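Local structure of transcriptional regulator (Streptococcus thermophilus LMD-9, 5JUF) at residues A274-F277 with A278-E282; R186-K189 with R190-Q194; S45-L49 with D50-Y54. The protein is the competence regulator ComR, an RNPP-family transcriptional activator that probably binds DNA through its helix-turn-helix domain and a signalling peptide through its tetratricopeptide repeats. One frame throughout, in Å; residues are numbered along the deposited sequence.

Contact 1 (A274-F277 with A278-E282); sequences AIVF and ASVLE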
ATOM      1  N   ALA A 274      -8.711 -25.970  -2.472  1.00 32.81           N
ATOM      2  CA  ALA A 274      -9.348 -24.715  -2.090  1.00 32.35           C
ATOM      3  C   ALA A 274     -10.781 -24.939  -1.633  1.00 28.41           C
ATOM      4  O   ALA A 274     -11.218 -24.365  -0.626  1.00 29.80           O
ATOM      5  CB  ALA A 274      -9.311 -23.724  -3.257  1.00 28.05           C
ATOM      6  N   ILE A 275     -11.524 -25.769  -2.369  1.00 30.60           N
ATOM      7  CA  ILE A 275     -12.929 -26.024  -2.063  1.00 34.74           C
ATOM      8  C   ILE A 275     -13.064 -26.721  -0.714  1.00 40.62           C
ATOM      9  O   ILE A 275     -13.898 -26.343   0.120  1.00 39.03           O
ATOM     10  CB  ILE A 275     -13.574 -26.851  -3.191  1.00 32.36           C
ATOM     11  CG1 ILE A 275     -13.648 -26.020  -4.481  1.00 34.01           C
ATOM     12  CG2 ILE A 275     -14.940 -27.375  -2.763  1.00 34.33           C
ATOM     13  CD1 ILE A 275     -13.939 -26.835  -5.751  1.00 34.13           C
ATOM     14  N   VAL A 276     -12.257 -27.763  -0.487  1.00 41.58           N
ATOM     15  CA  VAL A 276     -12.320 -28.473   0.790  1.00 44.57           C
ATOM     16  C   VAL A 276     -11.992 -27.526   1.937  1.00 35.41           C
ATOM     17  O   VAL A 276     -12.668 -27.524   2.972  1.00 40.49           O
ATOM     18  CB  VAL A 276     -11.390 -29.700   0.780  1.00 40.67           C
ATOM     19  CG1 VAL A 276     -11.218 -30.239   2.186  1.00 46.11           C
ATOM     20  CG2 VAL A 276     -11.954 -30.794  -0.133  1.00 39.34           C
ATOM     21  N   PHE A 277     -10.973 -26.683   1.759  1.00 34.96           N
ATOM     22  CA  PHE A 277     -10.594 -25.739   2.809  1.00 40.49           C
ATOM     23  C   PHE A 277     -11.731 -24.765   3.104  1.00 43.92           C
ATOM     24  O   PHE A 277     -12.098 -24.559   4.268  1.00 41.84           O
ATOM     25  CB  PHE A 277      -9.317 -24.984   2.408  1.00 37.00           C
ATOM     26  CG  PHE A 277      -8.562 -24.376   3.578  1.00 39.72           C
ATOM     27  CD1 PHE A 277      -9.032 -23.232   4.223  1.00 39.05           C
ATOM     28  CD2 PHE A 277      -7.359 -24.931   4.012  1.00 45.65           C
ATOM     29  CE1 PHE A 277      -8.324 -22.662   5.292  1.00 36.96           C
ATOM     30  CE2 PHE A 277      -6.656 -24.378   5.091  1.00 44.65           C
ATOM     31  CZ  PHE A 277      -7.136 -23.243   5.727  1.00 37.43           C
ATOM     32  N   ALA A 278     -12.308 -24.159   2.056  1.00 34.43           N
ATOM     33  CA  ALA A 278     -13.474 -23.295   2.249  1.00 39.77           C
ATOM     34  C   ALA A 278     -14.595 -24.037   2.965  1.00 39.00           C
ATOM     35  O   ALA A 278     -15.256 -23.480   3.853  1.00 36.03           O
ATOM     36  CB  ALA A 278     -13.972 -22.755   0.901  1.00 31.19           C
ATOM     37  N   SER A 279     -14.814 -25.301   2.600  1.00 37.70           N
ATOM     38  CA  SER A 279     -15.894 -26.079   3.197  1.00 42.21           C
ATOM     39  C   SER A 279     -15.612 -26.386   4.661  1.00 43.06           C
ATOM     40  O   SER A 279     -16.521 -26.347   5.500  1.00 40.61           O
ATOM     41  CB  SER A 279     -16.092 -27.369   2.406  1.00 43.28           C
ATOM     42  OG  SER A 279     -17.039 -28.206   3.034  1.00 52.15           O
ATOM     43  N   VAL A 280     -14.361 -26.707   4.986  1.00 39.95           N
ATOM     44  CA  VAL A 280     -14.011 -26.965   6.377  1.00 45.53           C
ATOM     45  C   VAL A 280     -14.098 -25.682   7.204  1.00 38.47           C
ATOM     46  O   VAL A 280     -14.484 -25.723   8.376  1.00 47.87           O
ATOM     47  CB  VAL A 280     -12.623 -27.630   6.437  1.00 50.94           C
ATOM     48  CG1 VAL A 280     -12.139 -27.741   7.843  1.00 52.35           C
ATOM     49  CG2 VAL A 280     -12.686 -29.009   5.821  1.00 50.20           C
ATOM     50  N   LEU A 281     -13.789 -24.525   6.611  1.00 39.89           N
ATOM     51  CA  LEU A 281     -14.044 -23.241   7.266  1.00 41.16           C
ATOM     52  C   LEU A 281     -15.529 -22.900   7.376  1.00 44.76           C
ATOM     53  O   LEU A 281     -15.869 -21.923   8.051  1.00 40.19           O
ATOM     54  CB  LEU A 281     -13.365 -22.104   6.517  1.00 43.75           C
ATOM     55  CG  LEU A 281     -11.843 -22.076   6.388  1.00 42.63           C
ATOM     56  CD1 LEU A 281     -11.453 -20.878   5.546  1.00 39.24           C
ATOM     57  CD2 LEU A 281     -11.181 -22.017   7.753  1.00 44.44           C
ATOM     58  N   GLU A 282     -16.403 -23.657   6.708  1.00 37.78           N
ATOM     59  CA  GLU A 282     -17.843 -23.381   6.674  1.00 42.54           C
ATOM     60  C   GLU A 282     -18.133 -21.987   6.117  1.00 42.30           C
ATOM     61  O   GLU A 282     -19.021 -21.278   6.586  1.00 44.08           O
ATOM     62  CB  GLU A 282     -18.476 -23.566   8.056  1.00 48.43           C
ATOM     63  CG  GLU A 282     -18.233 -24.944   8.635  1.00 55.50           C
ATOM     64  CD  GLU A 282     -18.928 -25.155   9.973  1.00 64.11           C
ATOM     65  OE1 GLU A 282     -20.152 -24.928  10.063  1.00 64.38           O
ATOM     66  OE2 GLU A 282     -18.241 -25.547  10.935  1.00 67.07           O
TER

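Contact 2 (R186-K189 with R190-Q194); sequences RIIK and RVLNQ. With SO4 (sulfate ion), chain D.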
ATOM      1  N   ARG A 186      11.129  -5.077 -11.222  1.00 37.02           N
ATOM      2  CA  ARG A 186      11.901  -4.524 -10.118  1.00 39.04           C
ATOM      3  C   ARG A 186      11.061  -4.430  -8.849  1.00 36.17           C
ATOM      4  O   ARG A 186      11.501  -4.839  -7.770  1.00 31.37           O
ATOM      5  CB  ARG A 186      12.437  -3.150 -10.516  1.00 41.30           C
ATOM      6  CG  ARG A 186      13.384  -2.515  -9.519  1.00 58.29           C
ATOM      7  CD  ARG A 186      14.053  -1.281 -10.141  1.00 71.05           C
ATOM      8  NE  ARG A 186      13.490  -0.025  -9.645  1.00 74.70           N
ATOM      9  CZ  ARG A 186      13.511   1.121 -10.320  1.00 70.53           C
ATOM     10  NH1 ARG A 186      12.982   2.212  -9.792  1.00 60.88           N
ATOM     11  NH2 ARG A 186      14.044   1.172 -11.532  1.00 74.24           N
ATOM     12  N   ILE A 187       9.842  -3.896  -8.960  1.00 28.00           N
ATOM     13  CA  ILE A 187       8.961  -3.811  -7.795  1.00 28.67           C
ATOM     14  C   ILE A 187       8.615  -5.205  -7.278  1.00 34.33           C
ATOM     15  O   ILE A 187       8.658  -5.456  -6.068  1.00 31.83           O
ATOM     16  CB  ILE A 187       7.696  -3.003  -8.135  1.00 25.01           C
ATOM     17  CG1 ILE A 187       8.051  -1.568  -8.524  1.00 32.26           C
ATOM     18  CG2 ILE A 187       6.714  -2.973  -6.940  1.00 27.75           C
ATOM     19  CD1 ILE A 187       8.613  -0.736  -7.384  1.00 32.50           C
ATOM     20  N   ILE A 188       8.261  -6.128  -8.186  1.00 30.26           N
ATOM     21  CA  ILE A 188       7.908  -7.503  -7.798  1.00 35.45           C
ATOM     22  C   ILE A 188       9.023  -8.125  -6.974  1.00 32.81           C
ATOM     23  O   ILE A 188       8.790  -8.694  -5.901  1.00 32.29           O
ATOM     24  CB  ILE A 188       7.641  -8.375  -9.047  1.00 44.71           C
ATOM     25  CG1 ILE A 188       6.348  -8.010  -9.758  1.00 46.12           C
ATOM     26  CG2 ILE A 188       7.623  -9.853  -8.684  1.00 45.76           C
ATOM     27  CD1 ILE A 188       5.443  -7.197  -8.967  1.00 46.58           C
ATOM     28  N   LYS A 189      10.247  -8.081  -7.509  1.00 31.82           N
ATOM     29  CA  LYS A 189      11.381  -8.726  -6.860  1.00 36.87           C
ATOM     30  C   LYS A 189      11.598  -8.178  -5.459  1.00 37.43           C
ATOM     31  O   LYS A 189      11.898  -8.932  -4.529  1.00 36.15           O
ATOM     32  CB  LYS A 189      12.643  -8.535  -7.699  1.00 37.46           C
ATOM     33  CG  LYS A 189      13.931  -8.921  -6.956  1.00 48.13           C
ATOM     34  CD  LYS A 189      15.213  -8.644  -7.752  1.00 53.99           C
ATOM     35  CE  LYS A 189      16.449  -9.041  -6.939  1.00 56.57           C
ATOM     36  NZ  LYS A 189      17.733  -8.900  -7.681  1.00 57.63           N
ATOM     37  N   ARG A 190      11.469  -6.863  -5.287  1.00 31.72           N
ATOM     38  CA  ARG A 190      11.718  -6.297  -3.969  1.00 30.20           C
ATOM     39  C   ARG A 190      10.600  -6.662  -2.997  1.00 27.89           C
ATOM     40  O   ARG A 190      10.866  -6.959  -1.828  1.00 31.64           O
ATOM     41  CB  ARG A 190      11.923  -4.790  -4.082  1.00 25.57           C
ATOM     42  CG  ARG A 190      13.296  -4.477  -4.715  1.00 31.16           C
ATOM     43  CD  ARG A 190      13.439  -3.010  -5.089  1.00 30.24           C
ATOM     44  NE  ARG A 190      14.605  -2.830  -5.942  1.00 33.04           N
ATOM     45  CZ  ARG A 190      15.026  -1.658  -6.397  1.00 37.98           C
ATOM     46  NH1 ARG A 190      14.376  -0.550  -6.070  1.00 35.06           N
ATOM     47  NH2 ARG A 190      16.100  -1.600  -7.181  1.00 33.33           N
ATOM     48  N   VAL A 191       9.354  -6.698  -3.467  1.00 27.68           N
ATOM     49  CA  VAL A 191       8.262  -7.109  -2.586  1.00 27.54           C
ATOM     50  C   VAL A 191       8.471  -8.544  -2.107  1.00 33.08           C
ATOM     51  O   VAL A 191       8.240  -8.868  -0.931  1.00 30.43           O
ATOM     52  CB  VAL A 191       6.904  -6.931  -3.289  1.00 25.03           C
ATOM     53  CG1 VAL A 191       5.797  -7.674  -2.512  1.00 25.55           C
ATOM     54  CG2 VAL A 191       6.549  -5.431  -3.423  1.00 19.82           C
ATOM     55  N   LEU A 192       8.937  -9.419  -3.002  1.00 31.39           N
ATOM     56  CA  LEU A 192       9.184 -10.813  -2.638  1.00 32.22           C
ATOM     57  C   LEU A 192      10.324 -10.967  -1.642  1.00 34.97           C
ATOM     58  O   LEU A 192      10.414 -12.005  -0.976  1.00 35.01           O
ATOM     59  CB  LEU A 192       9.484 -11.629  -3.898  1.00 35.48           C
ATOM     60  CG  LEU A 192       8.302 -11.855  -4.843  1.00 34.65           C
ATOM     61  CD1 LEU A 192       8.778 -12.464  -6.162  1.00 32.31           C
ATOM     62  CD2 LEU A 192       7.266 -12.769  -4.156  1.00 37.41           C
ATOM     63  N   ASN A 193      11.198  -9.966  -1.533  1.00 36.56           N
ATOM     64  CA  ASN A 193      12.341  -9.999  -0.638  1.00 35.82           C
ATOM     65  C   ASN A 193      12.057  -9.386   0.732  1.00 32.45           C
ATOM     66  O   ASN A 193      12.947  -9.392   1.582  1.00 38.43           O
ATOM     67  CB  ASN A 193      13.535  -9.257  -1.272  1.00 43.88           C
ATOM     68  CG  ASN A 193      14.095  -9.959  -2.500  1.00 57.09           C
ATOM     69  OD1 ASN A 193      13.980 -11.174  -2.651  1.00 61.14           O
ATOM     70  ND2 ASN A 193      14.722  -9.188  -3.380  1.00 65.83           N
ATOM     71  N   GLN A 194      10.874  -8.809   0.955  1.00 30.41           N
ATOM     72  CA  GLN A 194      10.547  -8.282   2.276  1.00 32.73           C
ATOM     73  C   GLN A 194      10.489  -9.407   3.306  1.00 36.25           C
ATOM     74  O   GLN A 194      10.032 -10.524   3.019  1.00 32.36           O
ATOM     75  CB  GLN A 194       9.214  -7.531   2.243  1.00 34.40           C
ATOM     76  CG  GLN A 194       9.202  -6.312   1.311  1.00 32.52           C
ATOM     77  CD  GLN A 194      10.414  -5.429   1.509  1.00 30.84           C
ATOM     78  OE1 GLN A 194      10.557  -4.770   2.544  1.00 27.43           O
ATOM     79  NE2 GLN A 194      11.311  -5.422   0.527  1.00 30.85           N
TER
HETATM   80  S   SO4 D 403      17.694  -5.233  -6.498  1.00 79.14           S
HETATM   81  O1  SO4 D 403      18.514  -6.288  -7.089  1.00 79.48           O
HETATM   82  O2  SO4 D 403      16.563  -5.825  -5.788  1.00 76.14           O
HETATM   83  O3  SO4 D 403      18.510  -4.456  -5.567  1.00 80.09           O
HETATM   84  O4  SO4 D 403      17.208  -4.353  -7.562  1.00 84.17           O

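Contact 3 (S45-L49 with D50-Y54); sequences SLPSL and DRLSY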
ATOM      1  N   SER A  45       0.716  20.813   3.822  1.00 27.81           N
ATOM      2  CA  SER A  45       1.062  19.507   4.356  1.00 27.37           C
ATOM      3  C   SER A  45       1.895  19.689   5.614  1.00 30.83           C
ATOM      4  O   SER A  45       2.669  20.643   5.742  1.00 29.27           O
ATOM      5  CB  SER A  45       1.847  18.647   3.335  1.00 24.81           C
ATOM      6  OG  SER A  45       1.000  18.188   2.266  1.00 29.69           O
ATOM      7  N   LEU A  46       1.716  18.781   6.526  1.00 28.09           N
ATOM      8  CA  LEU A  46       2.574  18.674   7.690  1.00 31.69           C
ATOM      9  C   LEU A  46       3.723  17.732   7.378  1.00 31.41           C
ATOM     10  O   LEU A  46       3.523  16.725   6.684  1.00 26.93           O
ATOM     11  CB  LEU A  46       1.794  18.127   8.871  1.00 31.78           C
ATOM     12  CG  LEU A  46       2.355  18.262  10.280  1.00 38.31           C
ATOM     13  CD1 LEU A  46       2.310  19.720  10.708  1.00 33.60           C
ATOM     14  CD2 LEU A  46       1.521  17.405  11.194  1.00 39.00           C
ATOM     15  N   PRO A  47       4.921  18.031   7.881  1.00 28.03           N
ATOM     16  CA  PRO A  47       6.038  17.101   7.708  1.00 25.40           C
ATOM     17  C   PRO A  47       5.939  15.942   8.683  1.00 22.78           C
ATOM     18  O   PRO A  47       5.590  16.121   9.851  1.00 27.81           O
ATOM     19  CB  PRO A  47       7.269  17.966   8.008  1.00 34.22           C
ATOM     20  CG  PRO A  47       6.765  19.033   8.918  1.00 40.67           C
ATOM     21  CD  PRO A  47       5.324  19.274   8.566  1.00 34.73           C
ATOM     22  N   SER A  48       6.246  14.747   8.189  1.00 27.88           N
ATOM     23  CA  SER A  48       6.423  13.614   9.078  1.00 30.66           C
ATOM     24  C   SER A  48       7.701  13.802   9.889  1.00 34.28           C
ATOM     25  O   SER A  48       8.545  14.645   9.576  1.00 27.40           O
ATOM     26  CB  SER A  48       6.502  12.314   8.286  1.00 28.87           C
ATOM     27  OG  SER A  48       7.612  12.360   7.398  1.00 31.65           O
ATOM     28  N   LEU A  49       7.825  13.009  10.961  1.00 29.55           N
ATOM     29  CA  LEU A  49       9.070  12.970  11.721  1.00 33.64           C
ATOM     30  C   LEU A  49      10.278  12.797  10.809  1.00 28.81           C
ATOM     31  O   LEU A  49      11.298  13.470  10.986  1.00 28.54           O
ATOM     32  CB  LEU A  49       9.026  11.824  12.739  1.00 33.54           C
ATOM     33  CG  LEU A  49       8.541  12.206  14.129  1.00 46.67           C
ATOM     34  CD1 LEU A  49       8.589  10.999  15.081  1.00 51.37           C
ATOM     35  CD2 LEU A  49       9.407  13.344  14.638  1.00 51.06           C
ATOM     36  N   ASP A  50      10.182  11.888   9.837  1.00 32.05           N
ATOM     37  CA  ASP A  50      11.309  11.619   8.947  1.00 36.36           C
ATOM     38  C   ASP A  50      11.636  12.832   8.075  1.00 27.83           C
ATOM     39  O   ASP A  50      12.805  13.216   7.949  1.00 31.23           O
ATOM     40  CB  ASP A  50      11.012  10.395   8.078  1.00 37.77           C
ATOM     41  CG  ASP A  50      11.056   9.079   8.865  1.00 46.38           C
ATOM     42  OD1 ASP A  50      11.623   9.037   9.981  1.00 50.21           O
ATOM     43  OD2 ASP A  50      10.525   8.077   8.349  1.00 50.52           O
ATOM     44  N   ARG A  51      10.622  13.446   7.458  1.00 25.22           N
ATOM     45  CA  ARG A  51      10.875  14.642   6.643  1.00 24.48           C
ATOM     46  C   ARG A  51      11.404  15.793   7.488  1.00 27.37           C
ATOM     47  O   ARG A  51      12.294  16.540   7.053  1.00 25.02           O
ATOM     48  CB  ARG A  51       9.599  15.083   5.922  1.00 28.52           C
ATOM     49  CG  ARG A  51       8.952  14.009   5.055  1.00 41.26           C
ATOM     50  CD  ARG A  51       9.209  14.184   3.581  1.00 36.59           C
ATOM     51  NE  ARG A  51       8.259  13.401   2.791  1.00 34.76           N
ATOM     52  CZ  ARG A  51       8.519  12.214   2.249  1.00 39.48           C
ATOM     53  NH1 ARG A  51       9.710  11.661   2.373  1.00 44.11           N
ATOM     54  NH2 ARG A  51       7.582  11.577   1.566  1.00 38.31           N
ATOM     55  N   LEU A  52      10.838  15.984   8.683  1.00 27.13           N
ATOM     56  CA  LEU A  52      11.309  17.051   9.558  1.00 28.69           C
ATOM     57  C   LEU A  52      12.765  16.826   9.954  1.00 28.76           C
ATOM     58  O   LEU A  52      13.568  17.769   9.967  1.00 27.08           O
ATOM     59  CB  LEU A  52      10.420  17.144  10.803  1.00 31.95           C
ATOM     60  CG  LEU A  52      10.666  18.349  11.723  1.00 35.30           C
ATOM     61  CD1 LEU A  52      10.283  19.635  11.015  1.00 34.60           C
ATOM     62  CD2 LEU A  52       9.926  18.224  13.065  1.00 35.56           C
ATOM     63  N   SER A  53      13.127  15.581  10.278  1.00 27.95           N
ATOM     64  CA  SER A  53      14.519  15.282  10.618  1.00 31.30           C
ATOM     65  C   SER A  53      15.455  15.572   9.447  1.00 26.91           C
ATOM     66  O   SER A  53      16.540  16.139   9.632  1.00 29.24           O
ATOM     67  CB  SER A  53      14.651  13.825  11.054  1.00 32.40           C
ATOM     68  OG  SER A  53      16.012  13.501  11.262  1.00 40.66           O
ATOM     69  N   TYR A  54      15.054  15.187   8.233  1.00 29.22           N
ATOM     70  CA  TYR A  54      15.845  15.509   7.046  1.00 25.68           C
ATOM     71  C   TYR A  54      16.001  17.019   6.875  1.00 26.88           C
ATOM     72  O   TYR A  54      17.104  17.520   6.625  1.00 25.12           O
ATOM     73  CB  TYR A  54      15.194  14.898   5.797  1.00 27.04           C
ATOM     74  CG  TYR A  54      15.896  15.288   4.506  1.00 26.81           C
ATOM     75  CD1 TYR A  54      17.075  14.646   4.115  1.00 30.65           C
ATOM     76  CD2 TYR A  54      15.390  16.302   3.686  1.00 22.91           C
ATOM     77  CE1 TYR A  54      17.740  15.012   2.935  1.00 33.56           C
ATOM     78  CE2 TYR A  54      16.062  16.685   2.513  1.00 23.35           C
ATOM     79  CZ  TYR A  54      17.231  16.026   2.147  1.00 25.46           C
ATOM     80  OH  TYR A  54      17.890  16.396   0.984  1.00 28.30           O
TER

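Contact 1 (A274-F277 with A278-E282)
L281 meets the ring of F277 at its edge: CD1 of L281 lies 3.6 Å from CE1 of F277 and near the ring plane, with CD2 of L281 a little farther from the same ring atom. The leucine and phenylalanine side chains cross at a slant. F277 has its ring carbon CG opposite the backbone N (chi1 -159°), which swings the ring along the helix toward its C-terminal end, beside L281. One step round the helix V276 and V280 lie side by side, CG1 of V276 being 4.1 Å from CG2 of V280. Behind both pairs runs the backbone: V280 N donates to V276 O at 2.8 Å, and L281 N to F277 O at 2.9 Å. Farther out, F277 also touches K246 and P247 of helix 246-260, while A274 and I275 pack on I290 of helix 284-296. After L281 the chain turns at E282, whose positive phi (58°) comes with two bonds back into the last turn, one of them from E282 N to S279 O at 3.0 Å. This is a Schellman motif, ending helix 264-280 before the turn into helix 284-296 of the tetratricopeptide-type helical array.

Contact 2 (R186-K189 with R190-Q194)
R190 lies alongside R186, and its side chain runs out from the helix between that arginine and a sulfate ion. Its CB and CG run past the carbonyl oxygen of R186, with CG 3.6 Å from R186 O. CG sits opposite the carbonyl carbon (chi1 -73°), and from there the chain stays extended to NE, bringing the guanidinium level with the aliphatic part of R186. CG of R186 stands over the centre of one face of that guanidinium, 3.6 Å from CZ of R190. At the edge, in the plane, sulfate O4 takes a bond of 3.0 Å from NH2 of R190 and a weaker, longer one from NE. NH1 of R190 makes a weak bond to K155 O. The two guanidinium planes are 30° apart; NH1 of R186 is bonded to K153 O, and the nearby sulfate probably eases the proximity of the two cations. K189, fully extended, reaches the same ion from one residue back, its NZ 2.8 Å from sulfate O1.

On another side of the helix I188 CG2 packs against L192 CD1 at 3.8 Å, among residues of helix 200-219. As the helix finishes, R190 O accepts from N193 N and, on the opposite face of its carbonyl plane, from NE2 of Q194 at 2.8 Å. Q194 also bonds R156 O and F158 N, joining this helix end to the loop before helix 160-173. The whole is the C-terminal end of a helix in a tetratricopeptide-type array, where K189 and R190 hold a sulfate that probably comes from the crystallisation liquor.

Contact 3 (S45-L49 with D50-Y54)
S48 OG is held by two partners: it accepts from R51 N at 3.2 Å, with a nearly straight N-H...O angle of 171°, and it is hydrogen-bonded to OE2 of E118 on helix 117-130. The hydroxyl reaches forward to the first turn of the helix because OG stands between the backbone N and the carbonyl carbon (chi1 61°), the position from which it can face the amide of R51. CG of R51 presses on the same oxygen, 3.2 Å from S48 OG. A bend at chi2 (-103°) takes the R51 guanidinium away from this turn; its NE makes a long, weak ion pair with that E118 carboxylate, and NH1 a weak bond to E31 O. OE2 of E118 thus bonds the capping hydroxyl and has only a long, weak tie to the arginine.

Backbone bonds open the helix in the same turn: S48 O accepts from L52 N at 2.8 Å, and L49 O accepts from S53 N at 2.9 Å. On the inner side P47 and L52 meet obliquely, CG of P47 lying 4.1 Å from CD1 of L52. P47 also packs on I7 and I40, and L52 on L66 and L67, so this apolar pair belongs to the core between the small helices of the domain. S45 OG bonds E117, adding a second link to helix 117-130. A serine N-cap with its hydroxyl on the third residue's amide is here the start of helix 49-59 in the helix-turn-helix domain, joined to the tetratricopeptide part through E117 and E118.

From the N terminus the chain reaches contact 3 first, where the loop after helix 34-41 turns into helix 49-59; it ties the helix-turn-helix domain to helix 117-130. Contact 2 follows at the end of helix 181-192, set against helices 160-173 and 200-219, and contact 1 at the end of helix 264-280, between helices 246-260 and 284-296. Each joins neighbouring residues of one continuous segment, so the three stand in series, with none nesting or crossing, and none closes a long loop. Contact 3 begins a helix; contacts 1 and 2 lie where helices finish. The centres of contacts 1 and 3, about 47 Å apart, lie on opposite sides of the chain's centre.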